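Local atomic coordinates of cytochrome C (Marichromatium purpuratum 984, PDB entry 5LO9), a protein that binds heme c groups and transfers electrons, and probably acts as a thiosulfate dehydrogenase and tetrathionate reductase with a fused cytochrome c unit that accepts the electrons. Residues F268-T273 with D416-F421; G258-L263 with L353-S358; Q383-G388 with E462-A467. One frame throughout, in Å; residues are numbered along the deposited sequence.

Interactions 1 and 2 share helix 256-269: its N-terminal half (258-263) crosses helix 351-363 in interaction 2, and its C-terminal end leads into the loop of interaction 1. They touch where F268 N meets L356 CD2 at 4.0 Å, and their centres lie 18 Å apart. Interaction 3 joins the loop before helix 391-401 to helix 460-470; its centre is 31 Å from that of interaction 1 and 38 Å from that of interaction 2. Along the chain, interaction 1 alternates with each of the others, whereas interaction 2 closes before interaction 3 opens. Segments 416-421 and 462-467, from interactions 1 and 3, both contribute to the pocket of the heme held by C402 and C405.

Interaction 1: residues F268-T273 with D416-F421; sequences FRHTNT and DGEVVF. With HEC (heme c), chain F.
H270 and E418 form a His-carboxylate hydrogen bond at the centre of this contact. H270 ND1 donates to E418 OE1 over 2.8 Å, nearly straight at 170°. The acceptor lies in the imidazole plane, but the donor comes from above the carboxylate plane, and the two flat groups stand 73° apart. A bend at chi2 of E418 (-56°) folds the carboxylate back toward the loop, where the hydroxyl of T273 lies beside it in a weak contact, OG1 to OE2 being 3.2 Å. N272 makes the second direct bond: its ND2 reaches G417 O at 3.2 Å, close to the extension of that carbonyl bond and near the plane of its own amide. V419 CG2 packs 3.8 Å from N272 OD1.

One water lies between N272 OD1, E418 OE1 and V419 N, accepting from the last. Another is 2.8 Å from V419 O and has a weak bond with R269 NH2, so it bridges the strand to the arginine.

R269 carries the contact on to the heme. Its CG lies over one face of the H270 ring, offset toward the rim, while bends at chi2 and chi3 bring the guanidinium to a propionate: NH2 donates to heme O1D at 2.7 Å and NH1 to heme O2D at 3.2 Å. Q285 also hydrogen-bonds to this heme.

T271 OG1 bonds to L267 O and to C287 N, tying the loop to the attachment segment of another heme. Strand 418-421 in turn pairs antiparallel with strand 413-415; V420 and F421 form a classic beta bulge opposite L413, and the F421 ring lies beside the heme. The contact thus joins the end of helix 256-269 to a two-stranded hairpin.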
loop_
_atom_site.group_PDB
_atom_site.type_symbol
_atom_site.label_atom_id
_atom_site.label_comp_id
_atom_site.label_asym_id
_atom_site.label_seq_id
_atom_site.Cartn_x
_atom_site.Cartn_y
_atom_site.Cartn_z
ATOM N N PHE A 268 -7.392 -12.007 10.089
ATOM C CA PHE A 268 -8.634 -11.277 9.885
ATOM C C PHE A 268 -9.812 -11.996 10.540
ATOM O O PHE A 268 -10.691 -11.363 11.143
ATOM C CB PHE A 268 -8.868 -11.120 8.381
ATOM C CG PHE A 268 -9.765 -9.978 8.007
ATOM C CD1 PHE A 268 -9.235 -8.726 7.766
ATOM C CD2 PHE A 268 -11.130 -10.168 7.868
ATOM C CE1 PHE A 268 -10.046 -7.657 7.391
ATOM C CE2 PHE A 268 -11.946 -9.118 7.491
ATOM C CZ PHE A 268 -11.395 -7.844 7.255
ATOM N N ARG A 269 -9.845 -13.323 10.409
ATOM C CA ARG A 269 -10.933 -14.166 10.875
ATOM C C ARG A 269 -10.776 -14.584 12.343
ATOM O O ARG A 269 -11.777 -14.806 13.043
ATOM C CB ARG A 269 -11.001 -15.402 9.964
ATOM C CG ARG A 269 -12.058 -16.434 10.282
ATOM C CD ARG A 269 -13.453 -15.925 10.011
ATOM N NE ARG A 269 -14.052 -15.280 11.176
ATOM C CZ ARG A 269 -15.313 -14.872 11.261
ATOM N NH1 ARG A 269 -16.164 -15.027 10.250
ATOM N NH2 ARG A 269 -15.715 -14.288 12.376
ATOM N N HIS A 270 -9.552 -14.717 12.834
ATOM C CA HIS A 270 -9.326 -15.217 14.184
ATOM C C HIS A 270 -8.491 -14.232 14.978
ATOM O O HIS A 270 -7.617 -14.618 15.742
ATOM C CB HIS A 270 -8.674 -16.592 14.145
ATOM C CG HIS A 270 -9.466 -17.607 13.365
ATOM N ND1 HIS A 270 -10.505 -18.329 13.915
ATOM C CD2 HIS A 270 -9.386 -17.997 12.070
ATOM C CE1 HIS A 270 -11.008 -19.139 13.002
ATOM N NE2 HIS A 270 -10.355 -18.954 11.871
ATOM N N THR A 271 -8.809 -12.940 14.829
ATOM C CA THR A 271 -7.957 -11.880 15.345
ATOM C C THR A 271 -7.697 -12.050 16.834
ATOM O O THR A 271 -6.585 -11.779 17.324
ATOM C CB THR A 271 -8.603 -10.521 15.098
ATOM O OG1 THR A 271 -9.313 -10.517 13.847
ATOM C CG2 THR A 271 -7.520 -9.467 15.043
ATOM N N ASN A 272 -8.696 -12.529 17.566
ATOM C CA ASN A 272 -8.639 -12.511 19.018
ATOM C C ASN A 272 -7.969 -13.746 19.605
ATOM O O ASN A 272 -7.627 -13.736 20.791
ATOM C CB ASN A 272 -10.052 -12.399 19.582
ATOM C CG ASN A 272 -10.856 -13.630 19.315
ATOM O OD1 ASN A 272 -11.042 -14.032 18.176
ATOM N ND2 ASN A 272 -11.248 -14.301 20.374
ATOM N N THR A 273 -7.770 -14.790 18.806
ATOM C CA THR A 273 -7.231 -16.051 19.287
ATOM C C THR A 273 -5.879 -16.433 18.707
ATOM O O THR A 273 -5.186 -17.270 19.302
ATOM C CB THR A 273 -8.199 -17.192 18.981
ATOM O OG1 THR A 273 -8.259 -17.371 17.562
ATOM C CG2 THR A 273 -9.542 -16.850 19.496
ATOM N N ASP A 416 -15.076 -22.333 22.551
ATOM C CA ASP A 416 -13.651 -22.710 22.570
ATOM C C ASP A 416 -12.768 -21.493 22.283
ATOM O O ASP A 416 -11.770 -21.582 21.577
ATOM C CB ASP A 416 -13.343 -23.845 21.586
ATOM C CG ASP A 416 -14.085 -25.170 21.931
ATOM O OD1 ASP A 416 -14.262 -26.046 21.030
ATOM O OD2 ASP A 416 -14.496 -25.335 23.113
ATOM N N GLY A 417 -13.145 -20.335 22.839
ATOM C CA GLY A 417 -12.412 -19.103 22.637
ATOM C C GLY A 417 -12.696 -18.350 21.353
ATOM O O GLY A 417 -12.342 -17.168 21.266
ATOM N N GLU A 418 -13.296 -18.992 20.345
ATOM C CA GLU A 418 -13.652 -18.337 19.089
ATOM C C GLU A 418 -14.926 -17.517 19.224
ATOM O O GLU A 418 -15.863 -17.906 19.928
ATOM C CB GLU A 418 -13.864 -19.368 17.984
ATOM C CG GLU A 418 -12.634 -20.236 17.659
ATOM C CD GLU A 418 -11.358 -19.452 17.288
ATOM O OE1 GLU A 418 -11.407 -18.426 16.541
ATOM O OE2 GLU A 418 -10.295 -19.880 17.807
ATOM N N VAL A 419 -14.966 -16.387 18.526
ATOM C CA VAL A 419 -16.146 -15.530 18.533
ATOM C C VAL A 419 -17.146 -16.101 17.545
ATOM O O VAL A 419 -16.933 -16.028 16.335
ATOM C CB VAL A 419 -15.825 -14.077 18.161
ATOM C CG1 VAL A 419 -17.069 -13.232 18.370
ATOM C CG2 VAL A 419 -14.685 -13.506 18.981
ATOM N N VAL A 420 -18.276 -16.575 18.043
ATOM C CA VAL A 420 -19.348 -16.959 17.142
ATOM C C VAL A 420 -20.274 -15.783 16.900
ATOM O O VAL A 420 -20.486 -15.398 15.754
ATOM C CB VAL A 420 -20.134 -18.146 17.700
ATOM C CG1 VAL A 420 -21.258 -18.469 16.790
ATOM C CG2 VAL A 420 -19.249 -19.332 17.852
ATOM N N PHE A 421 -20.809 -15.202 17.967
ATOM C CA PHE A 421 -21.701 -14.047 17.872
ATOM C C PHE A 421 -21.075 -12.920 18.668
ATOM O O PHE A 421 -20.914 -13.046 19.895
ATOM C CB PHE A 421 -23.097 -14.369 18.400
ATOM C CG PHE A 421 -23.687 -15.567 17.765
ATOM C CD1 PHE A 421 -23.797 -15.626 16.383
ATOM C CD2 PHE A 421 -24.105 -16.651 18.527
ATOM C CE1 PHE A 421 -24.322 -16.731 15.766
ATOM C CE2 PHE A 421 -24.620 -17.804 17.915
ATOM C CZ PHE A 421 -24.736 -17.836 16.530
HETATM FE FE HEC F . -25.576 -9.779 14.133
HETATM C CHA HEC F . -22.172 -9.276 13.548
HETATM C CHB HEC F . -25.996 -6.409 14.959
HETATM C CHC HEC F . -29.000 -10.271 14.285
HETATM C CHD HEC F . -25.099 -13.272 13.930
HETATM N NA HEC F . -24.305 -8.130 14.249
HETATM C C1A HEC F . -22.987 -8.130 13.997
HETATM C C2A HEC F . -22.384 -6.786 14.209
HETATM C C3A HEC F . -23.502 -5.949 14.602
HETATM C C4A HEC F . -24.652 -6.893 14.606
HETATM C CMA HEC F . -23.445 -4.486 14.916
HETATM C CAA HEC F . -20.977 -6.313 14.038
HETATM C CBA HEC F . -20.520 -5.708 15.370
HETATM C CGA HEC F . -19.417 -6.475 16.046
HETATM O O1A HEC F . -18.960 -7.480 15.482
HETATM O O2A HEC F . -19.031 -6.051 17.156
HETATM N NB HEC F . -27.197 -8.552 14.541
HETATM C C1B HEC F . -27.176 -7.262 14.849
HETATM C C2B HEC F . -28.527 -6.702 15.076
HETATM C C3B HEC F . -29.416 -7.840 14.867
HETATM C C4B HEC F . -28.474 -8.930 14.520
HETATM C CMB HEC F . -28.880 -5.309 15.452
HETATM C CAB HEC F . -30.919 -7.895 14.940
HETATM C CBB HEC F . -31.445 -6.925 13.909
HETATM N NC HEC F . -26.824 -11.458 14.123
HETATM C C1C HEC F . -28.147 -11.450 14.193
HETATM C C2C HEC F . -28.749 -12.793 14.217
HETATM C C3C HEC F . -27.612 -13.686 14.117
HETATM C C4C HEC F . -26.463 -12.743 14.084
HETATM C CMC HEC F . -30.201 -13.121 14.337
HETATM C CAC HEC F . -27.530 -15.191 14.124
HETATM C CBC HEC F . -28.375 -15.932 13.143
HETATM N ND HEC F . -23.944 -11.029 13.779
HETATM C C1D HEC F . -23.950 -12.369 13.722
HETATM C C2D HEC F . -22.599 -12.909 13.412
HETATM C C3D HEC F . -21.754 -11.734 13.286
HETATM C C4D HEC F . -22.687 -10.625 13.528
HETATM C CMD HEC F . -22.165 -14.320 13.248
HETATM C CAD HEC F . -20.294 -11.723 12.995
HETATM C CBD HEC F . -20.152 -12.001 11.502
HETATM C CGD HEC F . -18.979 -12.923 11.193
HETATM O O1D HEC F . -18.271 -13.421 12.087
HETATM O O2D HEC F . -18.754 -13.196 10.010
HETATM O O HOH W 1 -14.659 -15.701 14.660
HETATM O O HOH W 2 -12.659 -15.956 16.751
#

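Interaction 2: residues G258-L263 with L353-S358; sequences GEMVRL and LDALQS. With EDO (1,2-ethanediol), chain S.
M260 lays its terminal methyl against the backbone at D354 and A355. Bends at chi2 and chi3 (both -68°) curl the side chain over helix 353-358, placing CE 3.7 Å from D354 CB; the same methyl touches A355 CB. The alanine methyl is enclosed from several directions: it also lies 3.6 Å from M260 O and receives L263, whose CG is 3.8 Å away. A355 is therefore embraced by two side chains and a carbonyl from the other helix.

One turn further along, V261 CG2 rests 3.7 Å from S358 O, while M260 CB faces the S358 hydroxyl. No hydrogen bond joins the segments, and S358 turns its polar end back into its own helix: OG bonds to D354 O at 2.9 Å. That carbonyl also accepts from S358 N, the two donors coming from opposite faces of its plane.

Segments 258-263 and 353-358 run nearly perpendicular (signed crossing angle -95°), their axes 7.3 Å apart at the closest approach. So short a separation goes with the small residues A355 and S358 at the crossing. The contact is plain helix-helix packing, and a heme lies about 10 Å from the A355 side chain.

The second subunit covers one flank, where D354 OD2 forms a salt bridge with R319 of that subunit and M260 packs on V320 of the second subunit. V261 continues along helix 351-363 to Y359 and W362. On the side of that helix turned away from the contact, L353 and L356 pack on helix 323-332.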
loop_
_atom_site.group_PDB
_atom_site.type_symbol
_atom_site.label_atom_id
_atom_site.label_comp_id
_atom_site.label_asym_id
_atom_site.label_seq_id
_atom_site.Cartn_x
_atom_site.Cartn_y
_atom_site.Cartn_z
ATOM N N GLY A 258 1.939 -16.071 -0.926
ATOM C CA GLY A 258 0.724 -16.827 -0.655
ATOM C C GLY A 258 0.581 -17.295 0.782
ATOM O O GLY A 258 -0.525 -17.312 1.329
ATOM N N GLU A 259 1.685 -17.722 1.401
ATOM C CA GLU A 259 1.644 -18.083 2.810
ATOM C C GLU A 259 1.285 -16.891 3.682
ATOM O O GLU A 259 0.613 -17.063 4.701
ATOM C CB GLU A 259 2.987 -18.662 3.259
ATOM C CG GLU A 259 3.253 -20.136 2.928
ATOM C CD GLU A 259 2.027 -21.062 3.086
ATOM O OE1 GLU A 259 1.148 -20.807 3.962
ATOM O OE2 GLU A 259 1.953 -22.056 2.312
ATOM N N MET A 260 1.727 -15.689 3.316
ATOM C CA MET A 260 1.388 -14.490 4.080
ATOM C C MET A 260 -0.044 -14.062 3.823
ATOM O O MET A 260 -0.694 -13.473 4.701
ATOM C CB MET A 260 2.303 -13.317 3.742
ATOM C CG MET A 260 3.689 -13.358 4.340
ATOM S SD MET A 260 3.856 -13.179 6.135
ATOM C CE MET A 260 3.335 -11.456 6.302
ATOM N N VAL A 261 -0.517 -14.243 2.592
ATOM C CA VAL A 261 -1.918 -13.962 2.325
ATOM C C VAL A 261 -2.800 -14.871 3.175
ATOM O O VAL A 261 -3.789 -14.432 3.770
ATOM C CB VAL A 261 -2.222 -14.098 0.825
ATOM C CG1 VAL A 261 -3.732 -14.086 0.605
ATOM C CG2 VAL A 261 -1.566 -12.965 0.030
ATOM N N ARG A 262 -2.439 -16.140 3.272
ATOM C CA ARG A 262 -3.204 -17.065 4.096
ATOM C C ARG A 262 -3.179 -16.636 5.559
ATOM O O ARG A 262 -4.213 -16.641 6.249
ATOM C CB ARG A 262 -2.643 -18.461 3.885
ATOM C CG ARG A 262 -3.083 -19.512 4.874
ATOM C CD ARG A 262 -2.484 -20.875 4.484
ATOM N NE ARG A 262 -2.815 -21.141 3.093
ATOM C CZ ARG A 262 -2.118 -21.904 2.279
ATOM N NH1 ARG A 262 -1.015 -22.503 2.715
ATOM N NH2 ARG A 262 -2.539 -22.050 1.029
ATOM N N LEU A 263 -2.014 -16.224 6.049
ATOM C CA LEU A 263 -1.936 -15.767 7.432
ATOM C C LEU A 263 -2.809 -14.542 7.636
ATOM O O LEU A 263 -3.565 -14.464 8.599
ATOM C CB LEU A 263 -0.496 -15.443 7.807
ATOM C CG LEU A 263 -0.327 -14.891 9.223
ATOM C CD1 LEU A 263 -0.768 -15.886 10.192
ATOM C CD2 LEU A 263 1.114 -14.538 9.486
ATOM N N LEU A 353 0.670 -6.702 10.653
ATOM C CA LEU A 353 0.323 -5.696 9.659
ATOM C C LEU A 353 0.769 -6.144 8.267
ATOM O O LEU A 353 0.126 -5.816 7.256
ATOM C CB LEU A 353 0.973 -4.351 10.016
ATOM C CG LEU A 353 0.180 -3.204 10.652
ATOM C CD1 LEU A 353 -0.850 -2.704 9.697
ATOM C CD2 LEU A 353 -0.468 -3.655 11.923
ATOM N N ASP A 354 1.909 -6.844 8.183
ATOM C CA ASP A 354 2.358 -7.288 6.874
ATOM C C ASP A 354 1.412 -8.332 6.303
ATOM O O ASP A 354 1.067 -8.291 5.119
ATOM C CB ASP A 354 3.794 -7.800 6.954
ATOM C CG ASP A 354 4.843 -6.642 7.180
ATOM O OD1 ASP A 354 4.458 -5.401 7.234
ATOM O OD2 ASP A 354 6.047 -7.010 7.345
ATOM N N ALA A 355 0.970 -9.272 7.122
ATOM C CA ALA A 355 0.020 -10.257 6.624
ATOM C C ALA A 355 -1.322 -9.595 6.308
ATOM O O ALA A 355 -1.890 -9.805 5.231
ATOM C CB ALA A 355 -0.133 -11.400 7.633
ATOM N N LEU A 356 -1.840 -8.769 7.220
ATOM C CA LEU A 356 -3.131 -8.171 6.950
ATOM C C LEU A 356 -3.070 -7.347 5.683
ATOM O O LEU A 356 -3.979 -7.414 4.845
ATOM C CB LEU A 356 -3.596 -7.323 8.128
ATOM C CG LEU A 356 -4.074 -8.093 9.374
ATOM C CD1 LEU A 356 -4.154 -7.151 10.597
ATOM C CD2 LEU A 356 -5.415 -8.735 9.091
ATOM N N GLN A 357 -1.995 -6.591 5.499
ATOM C CA GLN A 357 -1.882 -5.831 4.266
ATOM C C GLN A 357 -1.707 -6.740 3.057
ATOM O O GLN A 357 -2.187 -6.416 1.974
ATOM C CB GLN A 357 -0.736 -4.850 4.343
ATOM C CG GLN A 357 -1.021 -3.713 5.276
ATOM C CD GLN A 357 0.005 -2.625 5.209
ATOM O OE1 GLN A 357 -0.156 -1.651 4.468
ATOM N NE2 GLN A 357 1.076 -2.780 5.969
ATOM N N SER A 358 -1.052 -7.877 3.203
ATOM C CA SER A 358 -0.939 -8.775 2.056
ATOM C C SER A 358 -2.290 -9.381 1.693
ATOM O O SER A 358 -2.647 -9.485 0.509
ATOM C CB SER A 358 0.060 -9.886 2.351
ATOM O OG SER A 358 1.376 -9.367 2.432
HETATM C C1 EDO S . 0.520 1.865 2.684
HETATM O O1 EDO S . 0.107 1.233 3.933
HETATM C C2 EDO S . -0.561 1.779 1.587
HETATM O O2 EDO S . -1.610 2.826 1.722
#

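Interaction 3: residues Q383-G388 with E462-A467; sequences QPPAEG and EAWDVA
Q383 offers its backbone carbonyl to W464, beginning a proline-tryptophan contact on helix 460-470, which probably corresponds to the C-terminal helix of a class I cytochrome c fold. The hydrogen bond from W464 NE1 to Q383 O is weak: 3.1 Å long and bent to 132°. P384 follows, its CA 3.6 Å from CZ2 on the six-membered part of the indole.

P385 then turns its ring toward the helix and supplies a CH-pi interaction, with CD 3.9 Å from the centroid of the five-membered ring and only 18° off its normal. With CG of W464 anti to its carbonyl carbon (chi1 -77°), the indole leans out from the helix, so that the proline meets a ring face while the indole nitrogen is turned to Q383. F497 also meets the indole ring.

From P385 to G388 the chain makes a type I beta turn, and G388, at positive phi, leads on toward helix 391-401. D465 holds the chain after the turn, its OD2 in a salt bridge with R393 and its OD1 accepting from D390 N. Q461 NE2, from the helix of D465 itself, also donates to OD1 and bonds to G388 O.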
loop_
_atom_site.group_PDB
_atom_site.type_symbol
_atom_site.label_atom_id
_atom_site.label_comp_id
_atom_site.label_asym_id
_atom_site.label_seq_id
_atom_site.Cartn_x
_atom_site.Cartn_y
_atom_site.Cartn_z
ATOM N N GLN A 383 -30.937 7.724 4.940
ATOM C CA GLN A 383 -31.438 9.066 5.202
ATOM C C GLN A 383 -31.738 9.219 6.686
ATOM O O GLN A 383 -32.331 8.314 7.296
ATOM C CB GLN A 383 -32.661 9.371 4.337
ATOM C CG GLN A 383 -33.288 10.765 4.621
ATOM C CD GLN A 383 -32.514 11.992 4.053
ATOM O OE1 GLN A 383 -32.460 13.050 4.708
ATOM N NE2 GLN A 383 -31.938 11.868 2.838
ATOM N N PRO A 384 -31.293 10.293 7.330
ATOM C CA PRO A 384 -31.523 10.422 8.752
ATOM C C PRO A 384 -33.001 10.621 9.013
ATOM O O PRO A 384 -33.713 11.228 8.197
ATOM C CB PRO A 384 -30.707 11.660 9.146
ATOM C CG PRO A 384 -30.564 12.427 7.908
ATOM C CD PRO A 384 -30.493 11.422 6.822
ATOM N N PRO A 385 -33.513 10.107 10.123
ATOM C CA PRO A 385 -34.953 10.173 10.380
ATOM C C PRO A 385 -35.392 11.564 10.812
ATOM O O PRO A 385 -34.796 12.169 11.709
ATOM C CB PRO A 385 -35.162 9.148 11.502
ATOM C CG PRO A 385 -33.826 9.028 12.177
ATOM C CD PRO A 385 -32.758 9.623 11.286
ATOM N N ALA A 386 -36.471 12.047 10.186
ATOM C CA ALA A 386 -37.051 13.321 10.593
ATOM C C ALA A 386 -37.472 13.274 12.051
ATOM O O ALA A 386 -37.184 14.210 12.808
ATOM C CB ALA A 386 -38.246 13.662 9.702
ATOM N N GLU A 387 -38.092 12.167 12.482
ATOM C CA GLU A 387 -38.683 12.054 13.814
ATOM C C GLU A 387 -37.775 11.343 14.828
ATOM O O GLU A 387 -38.268 10.761 15.807
ATOM C CB GLU A 387 -40.037 11.352 13.700
ATOM C CG GLU A 387 -40.876 11.843 12.471
ATOM C CD GLU A 387 -42.368 11.431 12.506
ATOM O OE1 GLU A 387 -43.080 11.763 13.493
ATOM O OE2 GLU A 387 -42.818 10.783 11.529
ATOM N N GLY A 388 -36.455 11.395 14.624
ATOM C CA GLY A 388 -35.504 10.919 15.608
ATOM C C GLY A 388 -35.352 9.408 15.657
ATOM O O GLY A 388 -35.750 8.684 14.749
ATOM N N GLU A 462 -36.303 1.069 11.428
ATOM C CA GLU A 462 -36.044 0.019 12.401
ATOM C C GLU A 462 -34.538 -0.069 12.657
ATOM O O GLU A 462 -34.092 -0.162 13.806
ATOM C CB GLU A 462 -36.613 -1.327 11.914
ATOM C CG GLU A 462 -38.150 -1.436 11.926
ATOM C CD GLU A 462 -38.740 -2.593 11.094
ATOM O OE1 GLU A 462 -38.022 -3.348 10.432
ATOM O OE2 GLU A 462 -39.969 -2.694 11.018
ATOM N N ALA A 463 -33.735 0.007 11.596
ATOM C CA ALA A 463 -32.292 -0.037 11.778
ATOM C C ALA A 463 -31.815 1.104 12.649
ATOM O O ALA A 463 -30.999 0.898 13.553
ATOM C CB ALA A 463 -31.586 0.018 10.426
ATOM N N TRP A 464 -32.321 2.315 12.401
ATOM C CA TRP A 464 -31.976 3.449 13.255
ATOM C C TRP A 464 -32.355 3.209 14.715
ATOM O O TRP A 464 -31.586 3.528 15.626
ATOM C CB TRP A 464 -32.682 4.709 12.788
ATOM C CG TRP A 464 -32.132 5.386 11.592
ATOM C CD1 TRP A 464 -32.656 5.394 10.344
ATOM C CD2 TRP A 464 -30.954 6.185 11.545
ATOM N NE1 TRP A 464 -31.882 6.155 9.513
ATOM C CE2 TRP A 464 -30.825 6.651 10.231
ATOM C CE3 TRP A 464 -29.983 6.551 12.495
ATOM C CZ2 TRP A 464 -29.762 7.452 9.833
ATOM C CZ3 TRP A 464 -28.948 7.340 12.101
ATOM C CH2 TRP A 464 -28.841 7.789 10.780
ATOM N N ASP A 465 -33.553 2.690 14.972
ATOM C CA ASP A 465 -33.952 2.493 16.361
ATOM C C ASP A 465 -33.091 1.417 17.032
ATOM O O ASP A 465 -32.661 1.595 18.179
ATOM C CB ASP A 465 -35.450 2.176 16.443
ATOM C CG ASP A 465 -36.329 3.355 15.938
ATOM O OD1 ASP A 465 -35.855 4.518 15.929
ATOM O OD2 ASP A 465 -37.501 3.134 15.538
ATOM N N VAL A 466 -32.810 0.295 16.348
ATOM C CA VAL A 466 -32.006 -0.745 16.999
ATOM C C VAL A 466 -30.589 -0.254 17.219
ATOM O O VAL A 466 -29.929 -0.638 18.196
ATOM C CB VAL A 466 -31.964 -2.066 16.224
ATOM C CG1 VAL A 466 -31.549 -3.165 17.200
ATOM C CG2 VAL A 466 -33.262 -2.413 15.688
ATOM N N ALA A 467 -30.070 0.529 16.271
ATOM C CA ALA A 467 -28.715 1.043 16.399
ATOM C C ALA A 467 -28.598 1.958 17.604
ATOM O O ALA A 467 -27.631 1.867 18.377
ATOM C CB ALA A 467 -28.315 1.772 15.124
#